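Local coordinates for tail spike protein gp49 (Pseudomonas phage LKA1, PDB 4RU4) that serves as the trimeric tailspike of the phage and probably cleaves the O-specific polysaccharide of Pseudomonas as a lyase during entry into the host cell, at residues K550-Y555 / T590-W595; S554-R559 / T583-A588; P513-R518 / Y538-A543; K542-Q547 / W595-Y600. One frame throughout, in Å; residues are numbered along the deposited sequence.

Interaction 1: K550-Y555 / T590-W595; sequences KTDRSY and TNQLNW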
loop_
_atom_site.group_PDB
_atom_site.type_symbol
_atom_site.label_atom_id
_atom_site.label_comp_id
_atom_site.label_asym_id
_atom_site.label_seq_id
_atom_site.Cartn_x
_atom_site.Cartn_y
_atom_site.Cartn_z
ATOM N N LYS B 550 -5.545 23.560 -40.774
ATOM C CA LYS B 550 -6.798 24.269 -41.051
ATOM C C LYS B 550 -7.954 23.278 -41.138
ATOM O O LYS B 550 -7.847 22.242 -41.824
ATOM C CB LYS B 550 -6.702 25.037 -42.381
ATOM C CG LYS B 550 -8.073 25.365 -43.017
ATOM C CD LYS B 550 -7.901 26.266 -44.235
ATOM C CE LYS B 550 -9.050 26.157 -45.204
ATOM N NZ LYS B 550 -9.143 27.373 -46.047
ATOM N N THR B 551 -9.045 23.582 -40.431
ATOM C CA THR B 551 -10.278 22.816 -40.549
ATOM C C THR B 551 -11.550 23.662 -40.801
ATOM O O THR B 551 -11.560 24.906 -40.675
ATOM C CB THR B 551 -10.539 21.922 -39.312
ATOM O OG1 THR B 551 -10.928 22.739 -38.204
ATOM C CG2 THR B 551 -9.300 21.073 -38.958
ATOM N N ASP B 552 -12.610 22.970 -41.204
ATOM C CA ASP B 552 -13.954 23.540 -41.293
ATOM C C ASP B 552 -14.144 24.642 -42.335
ATOM O O ASP B 552 -15.046 25.491 -42.241
ATOM C CB ASP B 552 -14.458 23.922 -39.898
ATOM C CG ASP B 552 -14.607 22.699 -39.012
ATOM O OD1 ASP B 552 -15.596 21.965 -39.209
ATOM O OD2 ASP B 552 -13.708 22.429 -38.179
ATOM N N ARG B 553 -13.305 24.578 -43.359
ATOM C CA ARG B 553 -13.452 25.400 -44.546
ATOM C C ARG B 553 -12.555 24.726 -45.588
ATOM O O ARG B 553 -11.532 24.120 -45.236
ATOM C CB ARG B 553 -12.963 26.835 -44.278
ATOM C CG ARG B 553 -13.121 27.780 -45.494
ATOM C CD ARG B 553 -14.592 28.035 -45.796
ATOM N NE ARG B 553 -15.236 28.692 -44.660
ATOM C CZ ARG B 553 -16.510 29.067 -44.611
ATOM N NH1 ARG B 553 -17.315 28.871 -45.652
ATOM N NH2 ARG B 553 -16.975 29.651 -43.519
ATOM N N SER B 554 -12.934 24.786 -46.856
ATOM C CA SER B 554 -12.044 24.268 -47.882
ATOM C C SER B 554 -11.414 25.436 -48.641
ATOM O O SER B 554 -10.495 26.044 -48.129
ATOM C CB SER B 554 -12.783 23.294 -48.808
ATOM O OG SER B 554 -13.218 22.152 -48.074
ATOM N N TYR B 555 -11.885 25.750 -49.848
ATOM C CA TYR B 555 -11.392 26.960 -50.513
ATOM C C TYR B 555 -11.959 28.200 -49.822
ATOM O O TYR B 555 -13.150 28.261 -49.534
ATOM C CB TYR B 555 -11.680 26.939 -52.035
ATOM C CG TYR B 555 -10.837 25.887 -52.733
ATOM C CD1 TYR B 555 -9.477 26.102 -52.970
ATOM C CD2 TYR B 555 -11.381 24.665 -53.114
ATOM C CE1 TYR B 555 -8.698 25.143 -53.584
ATOM C CE2 TYR B 555 -10.611 23.695 -53.718
ATOM C CZ TYR B 555 -9.278 23.929 -53.943
ATOM O OH TYR B 555 -8.525 22.943 -54.530
ATOM N N THR B 590 -14.622 32.221 -42.673
ATOM C CA THR B 590 -13.997 31.686 -41.479
ATOM C C THR B 590 -13.208 30.412 -41.768
ATOM O O THR B 590 -13.505 29.692 -42.706
ATOM C CB THR B 590 -15.043 31.372 -40.417
ATOM O OG1 THR B 590 -15.980 30.430 -40.956
ATOM C CG2 THR B 590 -15.782 32.665 -40.037
ATOM N N ASN B 591 -12.193 30.172 -40.949
ATOM C CA ASN B 591 -11.380 28.970 -40.981
ATOM C C ASN B 591 -11.024 28.677 -39.535
ATOM O O ASN B 591 -10.872 29.608 -38.739
ATOM C CB ASN B 591 -10.075 29.207 -41.745
ATOM C CG ASN B 591 -10.297 29.784 -43.132
ATOM O OD1 ASN B 591 -10.191 29.077 -44.141
ATOM N ND2 ASN B 591 -10.602 31.084 -43.190
ATOM N N GLN B 592 -10.875 27.403 -39.180
ATOM C CA GLN B 592 -10.425 27.050 -37.836
ATOM C C GLN B 592 -8.968 26.595 -37.889
ATOM O O GLN B 592 -8.662 25.577 -38.527
ATOM C CB GLN B 592 -11.295 25.920 -37.250
ATOM C CG GLN B 592 -12.760 26.264 -37.070
ATOM C CD GLN B 592 -12.989 27.362 -36.031
ATOM O OE1 GLN B 592 -12.147 27.613 -35.190
ATOM N NE2 GLN B 592 -14.123 28.013 -36.100
ATOM N N LEU B 593 -8.078 27.344 -37.242
ATOM C CA LEU B 593 -6.688 26.937 -37.106
ATOM C C LEU B 593 -6.540 26.067 -35.844
ATOM O O LEU B 593 -6.672 26.554 -34.722
ATOM C CB LEU B 593 -5.742 28.157 -37.083
ATOM C CG LEU B 593 -5.820 29.021 -38.358
ATOM C CD1 LEU B 593 -4.668 30.054 -38.403
ATOM C CD2 LEU B 593 -5.809 28.133 -39.607
ATOM N N ASN B 594 -6.343 24.770 -36.054
ATOM C CA ASN B 594 -6.195 23.790 -34.973
ATOM C C ASN B 594 -4.709 23.679 -34.632
ATOM O O ASN B 594 -3.906 23.204 -35.450
ATOM C CB ASN B 594 -6.661 22.405 -35.443
ATOM C CG ASN B 594 -8.173 22.302 -35.641
ATOM O OD1 ASN B 594 -8.799 21.388 -35.114
ATOM N ND2 ASN B 594 -8.762 23.234 -36.413
ATOM N N TRP B 595 -4.323 24.131 -33.446
ATOM C CA TRP B 595 -2.895 24.210 -33.121
ATOM C C TRP B 595 -2.625 23.363 -31.907
ATOM O O TRP B 595 -3.529 23.121 -31.078
ATOM C CB TRP B 595 -2.485 25.675 -32.841
ATOM C CG TRP B 595 -3.070 26.179 -31.532
ATOM C CD1 TRP B 595 -4.290 26.764 -31.367
ATOM C CD2 TRP B 595 -2.475 26.110 -30.225
ATOM N NE1 TRP B 595 -4.502 27.071 -30.039
ATOM C CE2 TRP B 595 -3.407 26.674 -29.313
ATOM C CE3 TRP B 595 -1.259 25.608 -29.733
ATOM C CZ2 TRP B 595 -3.152 26.778 -27.938
ATOM C CZ3 TRP B 595 -1.001 25.701 -28.366
ATOM C CH2 TRP B 595 -1.957 26.287 -27.478
HETATM O O HOH W 1 -14.854 27.817 -40.208
#

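Interaction 2: S554-R559 / T583-A588; sequences SYAGNR and TNFSSA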
loop_
_atom_site.group_PDB
_atom_site.type_symbol
_atom_site.label_atom_id
_atom_site.label_comp_id
_atom_site.label_asym_id
_atom_site.label_seq_id
_atom_site.Cartn_x
_atom_site.Cartn_y
_atom_site.Cartn_z
ATOM N N SER B 554 -12.934 24.786 -46.856
ATOM C CA SER B 554 -12.044 24.268 -47.882
ATOM C C SER B 554 -11.414 25.436 -48.641
ATOM O O SER B 554 -10.495 26.044 -48.129
ATOM C CB SER B 554 -12.783 23.294 -48.808
ATOM O OG SER B 554 -13.218 22.152 -48.074
ATOM N N TYR B 555 -11.885 25.750 -49.848
ATOM C CA TYR B 555 -11.392 26.960 -50.513
ATOM C C TYR B 555 -11.959 28.200 -49.822
ATOM O O TYR B 555 -13.150 28.261 -49.534
ATOM C CB TYR B 555 -11.680 26.939 -52.035
ATOM C CG TYR B 555 -10.837 25.887 -52.733
ATOM C CD1 TYR B 555 -9.477 26.102 -52.970
ATOM C CD2 TYR B 555 -11.381 24.665 -53.114
ATOM C CE1 TYR B 555 -8.698 25.143 -53.584
ATOM C CE2 TYR B 555 -10.611 23.695 -53.718
ATOM C CZ TYR B 555 -9.278 23.929 -53.943
ATOM O OH TYR B 555 -8.525 22.943 -54.530
ATOM N N ALA B 556 -11.087 29.154 -49.496
ATOM C CA ALA B 556 -11.535 30.482 -49.119
ATOM C C ALA B 556 -11.633 31.339 -50.391
ATOM O O ALA B 556 -10.781 32.202 -50.653
ATOM C CB ALA B 556 -10.581 31.099 -48.097
ATOM N N GLY B 557 -12.666 31.080 -51.190
ATOM C CA GLY B 557 -12.770 31.674 -52.510
ATOM C C GLY B 557 -11.851 30.969 -53.501
ATOM O O GLY B 557 -12.250 30.001 -54.171
ATOM N N ASN B 558 -10.607 31.435 -53.576
ATOM C CA ASN B 558 -9.660 30.955 -54.583
ATOM C C ASN B 558 -8.493 30.090 -54.079
ATOM O O ASN B 558 -7.735 29.555 -54.893
ATOM C CB ASN B 558 -9.068 32.162 -55.322
ATOM C CG ASN B 558 -8.246 33.055 -54.406
ATOM O OD1 ASN B 558 -8.436 33.046 -53.187
ATOM N ND2 ASN B 558 -7.342 33.851 -54.988
ATOM N N ARG B 559 -8.311 30.004 -52.758
ATOM C CA ARG B 559 -7.154 29.319 -52.150
ATOM C C ARG B 559 -7.570 28.626 -50.857
ATOM O O ARG B 559 -8.458 29.110 -50.138
ATOM C CB ARG B 559 -6.019 30.304 -51.809
ATOM C CG ARG B 559 -5.344 30.998 -53.026
ATOM C CD ARG B 559 -4.485 30.000 -53.810
ATOM N NE ARG B 559 -3.746 30.603 -54.926
ATOM C CZ ARG B 559 -4.269 30.906 -56.116
ATOM N NH1 ARG B 559 -5.553 30.678 -56.375
ATOM N NH2 ARG B 559 -3.502 31.448 -57.050
ATOM N N THR B 583 -0.935 35.121 -53.701
ATOM C CA THR B 583 -2.154 35.697 -54.254
ATOM C C THR B 583 -3.127 36.034 -53.117
ATOM O O THR B 583 -3.272 35.256 -52.178
ATOM C CB THR B 583 -2.819 34.706 -55.238
ATOM O OG1 THR B 583 -1.910 34.405 -56.310
ATOM C CG2 THR B 583 -4.097 35.297 -55.818
ATOM N N ASN B 584 -3.788 37.190 -53.180
ATOM C CA ASN B 584 -4.816 37.477 -52.188
ATOM C C ASN B 584 -5.934 36.448 -52.181
ATOM O O ASN B 584 -6.337 35.980 -53.232
ATOM C CB ASN B 584 -5.437 38.849 -52.443
ATOM C CG ASN B 584 -4.477 39.993 -52.162
ATOM O OD1 ASN B 584 -3.489 39.833 -51.448
ATOM N ND2 ASN B 584 -4.769 41.154 -52.727
ATOM N N PHE B 585 -6.439 36.108 -50.995
ATOM C CA PHE B 585 -7.702 35.392 -50.881
ATOM C C PHE B 585 -8.811 36.193 -51.595
ATOM O O PHE B 585 -8.835 37.434 -51.554
ATOM C CB PHE B 585 -8.078 35.217 -49.412
ATOM C CG PHE B 585 -7.278 34.172 -48.692
ATOM C CD1 PHE B 585 -7.558 32.815 -48.864
ATOM C CD2 PHE B 585 -6.266 34.544 -47.816
ATOM C CE1 PHE B 585 -6.817 31.848 -48.179
ATOM C CE2 PHE B 585 -5.524 33.588 -47.132
ATOM C CZ PHE B 585 -5.813 32.246 -47.302
ATOM N N SER B 586 -9.728 35.499 -52.248
ATOM C CA SER B 586 -10.773 36.190 -53.002
ATOM C C SER B 586 -12.115 36.283 -52.256
ATOM O O SER B 586 -13.016 37.005 -52.698
ATOM C CB SER B 586 -10.961 35.549 -54.387
ATOM O OG SER B 586 -11.467 34.221 -54.289
ATOM N N SER B 587 -12.237 35.565 -51.134
ATOM C CA SER B 587 -13.423 35.606 -50.264
ATOM C C SER B 587 -13.032 35.840 -48.803
ATOM O O SER B 587 -11.977 35.392 -48.375
ATOM C CB SER B 587 -14.181 34.277 -50.318
ATOM O OG SER B 587 -14.697 34.065 -51.613
ATOM N N ALA B 588 -13.889 36.525 -48.047
ATOM C CA ALA B 588 -13.690 36.685 -46.605
ATOM C C ALA B 588 -14.560 35.679 -45.858
ATOM O O ALA B 588 -15.772 35.891 -45.712
ATOM C CB ALA B 588 -14.047 38.119 -46.185
#

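Interaction 3: P513-R518 / Y538-A543; sequences PVLGGR and YIYPKA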
loop_
_atom_site.group_PDB
_atom_site.type_symbol
_atom_site.label_atom_id
_atom_site.label_comp_id
_atom_site.label_asym_id
_atom_site.label_seq_id
_atom_site.Cartn_x
_atom_site.Cartn_y
_atom_site.Cartn_z
ATOM N N PRO B 513 4.096 18.588 -21.361
ATOM C CA PRO B 513 2.686 18.313 -21.681
ATOM C C PRO B 513 2.231 19.029 -22.948
ATOM O O PRO B 513 2.813 20.055 -23.317
ATOM C CB PRO B 513 1.923 18.894 -20.477
ATOM C CG PRO B 513 2.948 19.013 -19.359
ATOM C CD PRO B 513 4.264 19.244 -20.046
ATOM N N VAL B 514 1.177 18.504 -23.564
ATOM C CA VAL B 514 0.591 19.069 -24.777
ATOM C C VAL B 514 -0.443 20.144 -24.432
ATOM O O VAL B 514 -1.259 19.967 -23.527
ATOM C CB VAL B 514 -0.097 17.955 -25.622
ATOM C CG1 VAL B 514 -0.652 18.509 -26.937
ATOM C CG2 VAL B 514 0.899 16.828 -25.881
ATOM N N LEU B 515 -0.406 21.250 -25.164
ATOM C CA LEU B 515 -1.433 22.272 -25.066
ATOM C C LEU B 515 -1.917 22.487 -26.488
ATOM O O LEU B 515 -1.163 22.255 -27.423
ATOM C CB LEU B 515 -0.853 23.575 -24.519
ATOM C CG LEU B 515 -0.455 23.492 -23.044
ATOM C CD1 LEU B 515 0.302 24.756 -22.615
ATOM C CD2 LEU B 515 -1.717 23.274 -22.196
ATOM N N GLY B 516 -3.158 22.931 -26.653
ATOM C CA GLY B 516 -3.702 23.109 -27.995
ATOM C C GLY B 516 -5.105 23.671 -28.006
ATOM O O GLY B 516 -5.719 23.833 -26.959
ATOM N N GLY B 517 -5.615 23.992 -29.191
ATOM C CA GLY B 517 -6.949 24.567 -29.277
ATOM C C GLY B 517 -7.326 24.849 -30.714
ATOM O O GLY B 517 -6.553 24.541 -31.650
ATOM N N ARG B 518 -8.511 25.423 -30.894
ATOM C CA ARG B 518 -9.026 25.774 -32.213
ATOM C C ARG B 518 -9.249 27.283 -32.223
ATOM O O ARG B 518 -10.051 27.798 -31.442
ATOM C CB ARG B 518 -10.337 25.026 -32.516
ATOM C CG ARG B 518 -10.185 23.486 -32.540
ATOM C CD ARG B 518 -11.503 22.748 -32.356
ATOM N NE ARG B 518 -12.536 23.150 -33.314
ATOM C CZ ARG B 518 -12.798 22.520 -34.454
ATOM N NH1 ARG B 518 -12.089 21.453 -34.809
ATOM N NH2 ARG B 518 -13.771 22.962 -35.250
ATOM N N TYR B 538 0.805 27.216 -20.355
ATOM C CA TYR B 538 2.052 27.010 -19.620
ATOM C C TYR B 538 3.244 27.478 -20.459
ATOM O O TYR B 538 3.247 27.344 -21.677
ATOM C CB TYR B 538 2.252 25.519 -19.272
ATOM C CG TYR B 538 1.006 24.882 -18.689
ATOM C CD1 TYR B 538 0.240 25.558 -17.739
ATOM C CD2 TYR B 538 0.579 23.630 -19.101
ATOM C CE1 TYR B 538 -0.925 24.995 -17.220
ATOM C CE2 TYR B 538 -0.596 23.046 -18.578
ATOM C CZ TYR B 538 -1.333 23.744 -17.648
ATOM O OH TYR B 538 -2.481 23.199 -17.130
ATOM N N ILE B 539 4.277 27.982 -19.794
ATOM C CA ILE B 539 5.499 28.343 -20.484
ATOM C C ILE B 539 6.448 27.132 -20.545
ATOM O O ILE B 539 6.768 26.531 -19.518
ATOM C CB ILE B 539 6.194 29.518 -19.763
ATOM C CG1 ILE B 539 5.271 30.743 -19.744
ATOM C CG2 ILE B 539 7.535 29.832 -20.430
ATOM C CD1 ILE B 539 5.609 31.737 -18.671
ATOM N N TYR B 540 6.897 26.787 -21.750
ATOM C CA TYR B 540 7.809 25.661 -21.967
ATOM C C TYR B 540 9.274 26.049 -21.694
ATOM O O TYR B 540 9.610 27.234 -21.685
ATOM C CB TYR B 540 7.660 25.129 -23.409
ATOM C CG TYR B 540 6.329 24.463 -23.676
ATOM C CD1 TYR B 540 6.136 23.109 -23.373
ATOM C CD2 TYR B 540 5.259 25.187 -24.229
ATOM C CE1 TYR B 540 4.918 22.490 -23.600
ATOM C CE2 TYR B 540 4.016 24.584 -24.456
ATOM C CZ TYR B 540 3.861 23.216 -24.156
ATOM O OH TYR B 540 2.646 22.596 -24.384
ATOM N N PRO B 541 10.153 25.050 -21.453
ATOM C CA PRO B 541 11.572 25.383 -21.242
ATOM C C PRO B 541 12.260 25.916 -22.489
ATOM O O PRO B 541 13.279 26.583 -22.365
ATOM C CB PRO B 541 12.216 24.047 -20.823
ATOM C CG PRO B 541 11.070 23.113 -20.501
ATOM C CD PRO B 541 9.872 23.615 -21.279
ATOM N N LYS B 542 11.715 25.628 -23.670
ATOM C CA LYS B 542 12.264 26.123 -24.935
ATOM C C LYS B 542 11.114 26.065 -25.939
ATOM O O LYS B 542 10.046 25.579 -25.590
ATOM C CB LYS B 542 13.423 25.231 -25.405
ATOM C CG LYS B 542 13.038 23.746 -25.563
ATOM C CD LYS B 542 14.296 22.880 -25.727
ATOM C CE LYS B 542 13.933 21.458 -26.105
ATOM N NZ LYS B 542 15.168 20.657 -26.412
ATOM N N ALA B 543 11.310 26.562 -27.161
ATOM C CA ALA B 543 10.230 26.524 -28.157
ATOM C C ALA B 543 9.747 25.092 -28.336
ATOM O O ALA B 543 10.531 24.174 -28.536
ATOM C CB ALA B 543 10.681 27.080 -29.468
#

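Interaction 4: K542-Q547 / W595-Y600; sequences KAPTVQ and WQAGIY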
loop_
_atom_site.group_PDB
_atom_site.type_symbol
_atom_site.label_atom_id
_atom_site.label_comp_id
_atom_site.label_asym_id
_atom_site.label_seq_id
_atom_site.Cartn_x
_atom_site.Cartn_y
_atom_site.Cartn_z
ATOM N N LYS B 542 11.715 25.628 -23.670
ATOM C CA LYS B 542 12.264 26.123 -24.935
ATOM C C LYS B 542 11.114 26.065 -25.939
ATOM O O LYS B 542 10.046 25.579 -25.590
ATOM C CB LYS B 542 13.423 25.231 -25.405
ATOM C CG LYS B 542 13.038 23.746 -25.563
ATOM C CD LYS B 542 14.296 22.880 -25.727
ATOM C CE LYS B 542 13.933 21.458 -26.105
ATOM N NZ LYS B 542 15.168 20.657 -26.412
ATOM N N ALA B 543 11.310 26.562 -27.161
ATOM C CA ALA B 543 10.230 26.524 -28.157
ATOM C C ALA B 543 9.747 25.092 -28.336
ATOM O O ALA B 543 10.531 24.174 -28.536
ATOM C CB ALA B 543 10.681 27.080 -29.468
ATOM N N PRO B 544 8.443 24.888 -28.189
ATOM C CA PRO B 544 7.927 23.529 -28.295
ATOM C C PRO B 544 7.749 23.106 -29.756
ATOM O O PRO B 544 7.874 23.932 -30.678
ATOM C CB PRO B 544 6.568 23.638 -27.605
ATOM C CG PRO B 544 6.144 25.096 -27.872
ATOM C CD PRO B 544 7.427 25.854 -27.722
ATOM N N THR B 545 7.508 21.816 -29.953
ATOM C CA THR B 545 7.163 21.282 -31.265
ATOM C C THR B 545 5.704 21.594 -31.528
ATOM O O THR B 545 4.843 21.167 -30.781
ATOM C CB THR B 545 7.423 19.767 -31.284
ATOM O OG1 THR B 545 8.802 19.548 -30.928
ATOM C CG2 THR B 545 7.174 19.141 -32.667
ATOM N N VAL B 546 5.446 22.373 -32.577
ATOM C CA VAL B 546 4.111 22.917 -32.854
ATOM C C VAL B 546 3.497 22.334 -34.136
ATOM O O VAL B 546 4.181 22.243 -35.169
ATOM C CB VAL B 546 4.218 24.468 -33.012
ATOM C CG1 VAL B 546 2.878 25.086 -33.447
ATOM C CG2 VAL B 546 4.714 25.092 -31.679
ATOM N N GLN B 547 2.222 21.943 -34.077
ATOM C CA GLN B 547 1.460 21.614 -35.294
ATOM C C GLN B 547 0.314 22.584 -35.499
ATOM O O GLN B 547 -0.298 23.049 -34.536
ATOM C CB GLN B 547 0.900 20.183 -35.218
ATOM C CG GLN B 547 1.949 19.141 -34.837
ATOM C CD GLN B 547 3.001 18.955 -35.919
ATOM O OE1 GLN B 547 2.757 19.226 -37.098
ATOM N NE2 GLN B 547 4.169 18.460 -35.525
ATOM N N TRP B 595 -4.323 24.131 -33.446
ATOM C CA TRP B 595 -2.895 24.210 -33.121
ATOM C C TRP B 595 -2.625 23.363 -31.907
ATOM O O TRP B 595 -3.529 23.121 -31.078
ATOM C CB TRP B 595 -2.485 25.675 -32.841
ATOM C CG TRP B 595 -3.070 26.179 -31.532
ATOM C CD1 TRP B 595 -4.290 26.764 -31.367
ATOM C CD2 TRP B 595 -2.475 26.110 -30.225
ATOM N NE1 TRP B 595 -4.502 27.071 -30.039
ATOM C CE2 TRP B 595 -3.407 26.674 -29.313
ATOM C CE3 TRP B 595 -1.259 25.608 -29.733
ATOM C CZ2 TRP B 595 -3.152 26.778 -27.938
ATOM C CZ3 TRP B 595 -1.001 25.701 -28.366
ATOM C CH2 TRP B 595 -1.957 26.287 -27.478
ATOM N N GLN B 596 -1.389 22.890 -31.789
ATOM C CA GLN B 596 -0.981 22.234 -30.558
ATOM C C GLN B 596 0.533 22.282 -30.397
ATOM O O GLN B 596 1.269 22.500 -31.359
ATOM C CB GLN B 596 -1.500 20.797 -30.496
ATOM C CG GLN B 596 -0.860 19.831 -31.506
ATOM C CD GLN B 596 -1.690 18.586 -31.625
ATOM O OE1 GLN B 596 -2.802 18.626 -32.142
ATOM N NE2 GLN B 596 -1.199 17.491 -31.065
ATOM N N ALA B 597 0.986 22.093 -29.166
ATOM C CA ALA B 597 2.385 22.316 -28.821
ATOM C C ALA B 597 2.763 21.295 -27.751
ATOM O O ALA B 597 1.944 20.985 -26.870
ATOM C CB ALA B 597 2.573 23.769 -28.265
ATOM N N GLY B 598 3.994 20.787 -27.797
ATOM C CA GLY B 598 4.461 19.885 -26.762
ATOM C C GLY B 598 5.936 19.603 -26.980
ATOM O O GLY B 598 6.505 20.088 -27.962
ATOM N N ILE B 599 6.572 18.883 -26.049
ATOM C CA ILE B 599 7.950 18.492 -26.264
ATOM C C ILE B 599 8.046 16.975 -26.088
ATOM O O ILE B 599 7.545 16.432 -25.109
ATOM C CB ILE B 599 8.940 19.292 -25.383
ATOM C CG1 ILE B 599 8.826 20.815 -25.665
ATOM C CG2 ILE B 599 10.375 18.835 -25.667
ATOM C CD1 ILE B 599 9.653 21.749 -24.672
ATOM N N TYR B 600 8.693 16.291 -27.033
ATOM C CA TYR B 600 8.557 14.844 -27.117
ATOM C C TYR B 600 9.893 14.214 -27.463
ATOM O O TYR B 600 10.014 13.583 -28.501
ATOM C CB TYR B 600 7.549 14.459 -28.218
ATOM C CG TYR B 600 6.306 15.339 -28.325
ATOM C CD1 TYR B 600 5.235 15.186 -27.459
ATOM C CD2 TYR B 600 6.193 16.286 -29.341
ATOM C CE1 TYR B 600 4.092 15.978 -27.584
ATOM C CE2 TYR B 600 5.070 17.084 -29.469
ATOM C CZ TYR B 600 4.019 16.928 -28.601
ATOM O OH TYR B 600 2.898 17.738 -28.760
HETATM O O HOH W 2 9.806 17.566 -29.394
HETATM O O HOH W 3 2.794 19.223 -30.984
#

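Interaction 1: K550-Y555 / T590-W595
Thr551 and Gln592 form the last hydrogen-bonded pair of an antiparallel ladder, and the loop that follows shows how side chains can take over where a strand stops. The two backbone bonds, Thr551 N to Gln592 O at 2.8 Å and Gln592 N to Thr551 O at 3.0 Å, are both nearly straight. Lys550 CA adds a CA-H...O contact to the same Gln592 oxygen.

Beyond this rung Arg553 grips Thr590 side-on. NE reaches Thr590 O at 2.8 Å, NH2 reaches Thr590 OG1 at 2.9 Å, and both acceptors lie in the guanidinium plane, so the group is held flat and cannot easily turn. Bends at chi2 (68°) and chi3 (62°) curl the arginine back so that its NE edge meets that carbonyl. A water joins Thr590 OG1 to Asp552 O.

The extended Lys550 chain carries its ammonium group to Asn591 OD1, 2.8 Å from NZ. Ser554 O and Val560 O also take bonds from NZ, so three oxygens anchor this buried charge. Thr551 OG1 receives a bent bond from Asn594 ND2 at 2.9 Å, tilted from the amide plane, and passes its own proton to Asp552 OD2, an oxygen that also meets Arg518 in a salt bridge.

Asn594 OD1 turns instead to Val546 N of the second subunit. Strand 590-600 runs between strands 545-551 and 510-522 in the Ig-like domain; Lys550 and Leu593 face Leu577 and Leu575 of strand 572-578, while Thr551, Gln592 and Asn594 lie on the other face, which carries Arg518.

Interaction 2: S554-R559 / T583-A588
The ring of Phe585 meets Arg559 O at its edge, in plane, with CE1 3.7 Å from that oxygen, while Ala556 CB approaches obliquely to 3.6 Å from CD1. The guanidinium group of Arg559 has Thr583 CG2 over one face, displaced toward the rim, and in its plane NH1 bonds to Asn558 O. Its NH2 forms a salt bridge with Asp581, which also holds Thr583 OG1.

The third flat group, the Asn558 amide, works from both ends. ND2 gives a bond to Asn584 O at 2.9 Å, close to the amide plane. OD1 receives Ser586 N, also at 2.9 Å, but from 61° above the carbonyl plane, a bent bond that is not aimed at a lone pair. The rotamer, with CG between the backbone N and the carbonyl carbon (chi1 64°), sets the amide between Asn584 O and Ser586 N. One side chain thus bridges two backbone positions, tying together two loops at the far end of the Ig-like domain: one joins strands 545-551 and 562-568, the other strands 572-578 and 590-600.

At Gly557 the packing is close: its CA lies 3.2 Å from Ser587 OG, and its C lies 3.4 Å from Ser586 OG. Ser587 N is buried here without a polar partner.

Interaction 3: P513-R518 / Y538-A543
Tyr540 OH gives its proton to Pro513 O across 2.8 Å, the shortest polar bond of this contact, and it illustrates how a single phenol can fasten a loop to a strand. The oxygen of Pro513 lies in the ring plane, at the edge, so the ring presents its rim to the backbone, and CE1 comes within 3.2 Å of the same oxygen. The donor is somewhat tilted from the carbonyl plane.

Leu515 fills the angle between the two tyrosines. Its side chain slides past that of Tyr540 in the opposite direction, bringing CG to 3.5 Å from Tyr540 OH and CD1 to 4.1 Å from Tyr540 CE2. Against Tyr538 it lies at about a right angle: CD1 approaches Tyr538 CD2 at 3.7 Å, and CD2 sits 3.8 Å from Tyr538 CE2. The first two torsions of the leucine, chi1 -70° and chi2 172°, together bring both methyl groups against the tyrosines. The Tyr540 hydroxyl has both a backbone acceptor and aliphatic carbon beside it.

The phenol of Tyr538 leaves the contact to reach the C-terminal carboxylate of Val602 of the second subunit. The Tyr540 ring also meets that of Phe536, with planes at about 80°.

This is packing at the junction between the pectin lyase-like beta-helix and the Ig-like domain. Leu498 of strand 497-501 touches Pro513, Tyr538 and Tyr540, while strand 510-522 pairs in parallel with strand 484-487 and antiparallel with strand 590-600.

Interaction 4: K542-Q547 / W595-Y600
Between Val546 and Ala597 the CA atoms are 4.4 Å apart, the non-hydrogen-bonded pair at the middle of an antiparallel ladder in the Ig-like domain. Hydrogen-bonded pairs flank it, Thr545 with Gly598 and Gln547 with Gln596, for example through Thr545 N to Gly598 O at 2.8 Å and Gln547 N to Gln596 O at 2.9 Å.

Followed outward, the Thr545 side chain starts with CB, which rests 3.5 Å from Gly598 O and 4.0 Å from Tyr600 CE2. OG1, anti to the carbonyl carbon (chi1 -56°), meets a water that also takes a bond from Tyr600 N. On the face of Val546 and Ala597 the chemistry turns apolar: Pro544 CG touches Ala597 CB at 3.8 Å, and Pro544 also packs on Ile599 CG1.

The side chains of Gln547 and Gln596 meet through CB of the first and CG of the second; their amides look to the other subunits, Gln547 to Thr549 of the third and Gln596 to Gln547 of the second. One face of the Tyr600 ring covers Gly598 C, offset toward the rim, and a second water is held between Thr545 O at 2.8 Å and Tyr600 OH at 2.7 Å.

How the interactions relate
Interactions 1 and 4 are two ends of one ladder, strand 545-551 against strand 590-600, yet they differ with their place. Interaction 4 is buried, its ladder finished with apolar packing and two waters; interaction 1, where the ladder runs out, is partly buried and relies on charged and amide groups. Interaction 2 continues from the same loop to the far end of the domain, partly buried with Gly557 and Ser586 exposed; no regular strand remains there, and one asparagine supplies both hydrogen bonds. Interaction 3, buried beside interaction 4, binds a loop to the neighbouring strand 510-522; Leu515 O and Ala597 N connect the two contacts. Arg518 and Asp552 likewise link interactions 3 and 1.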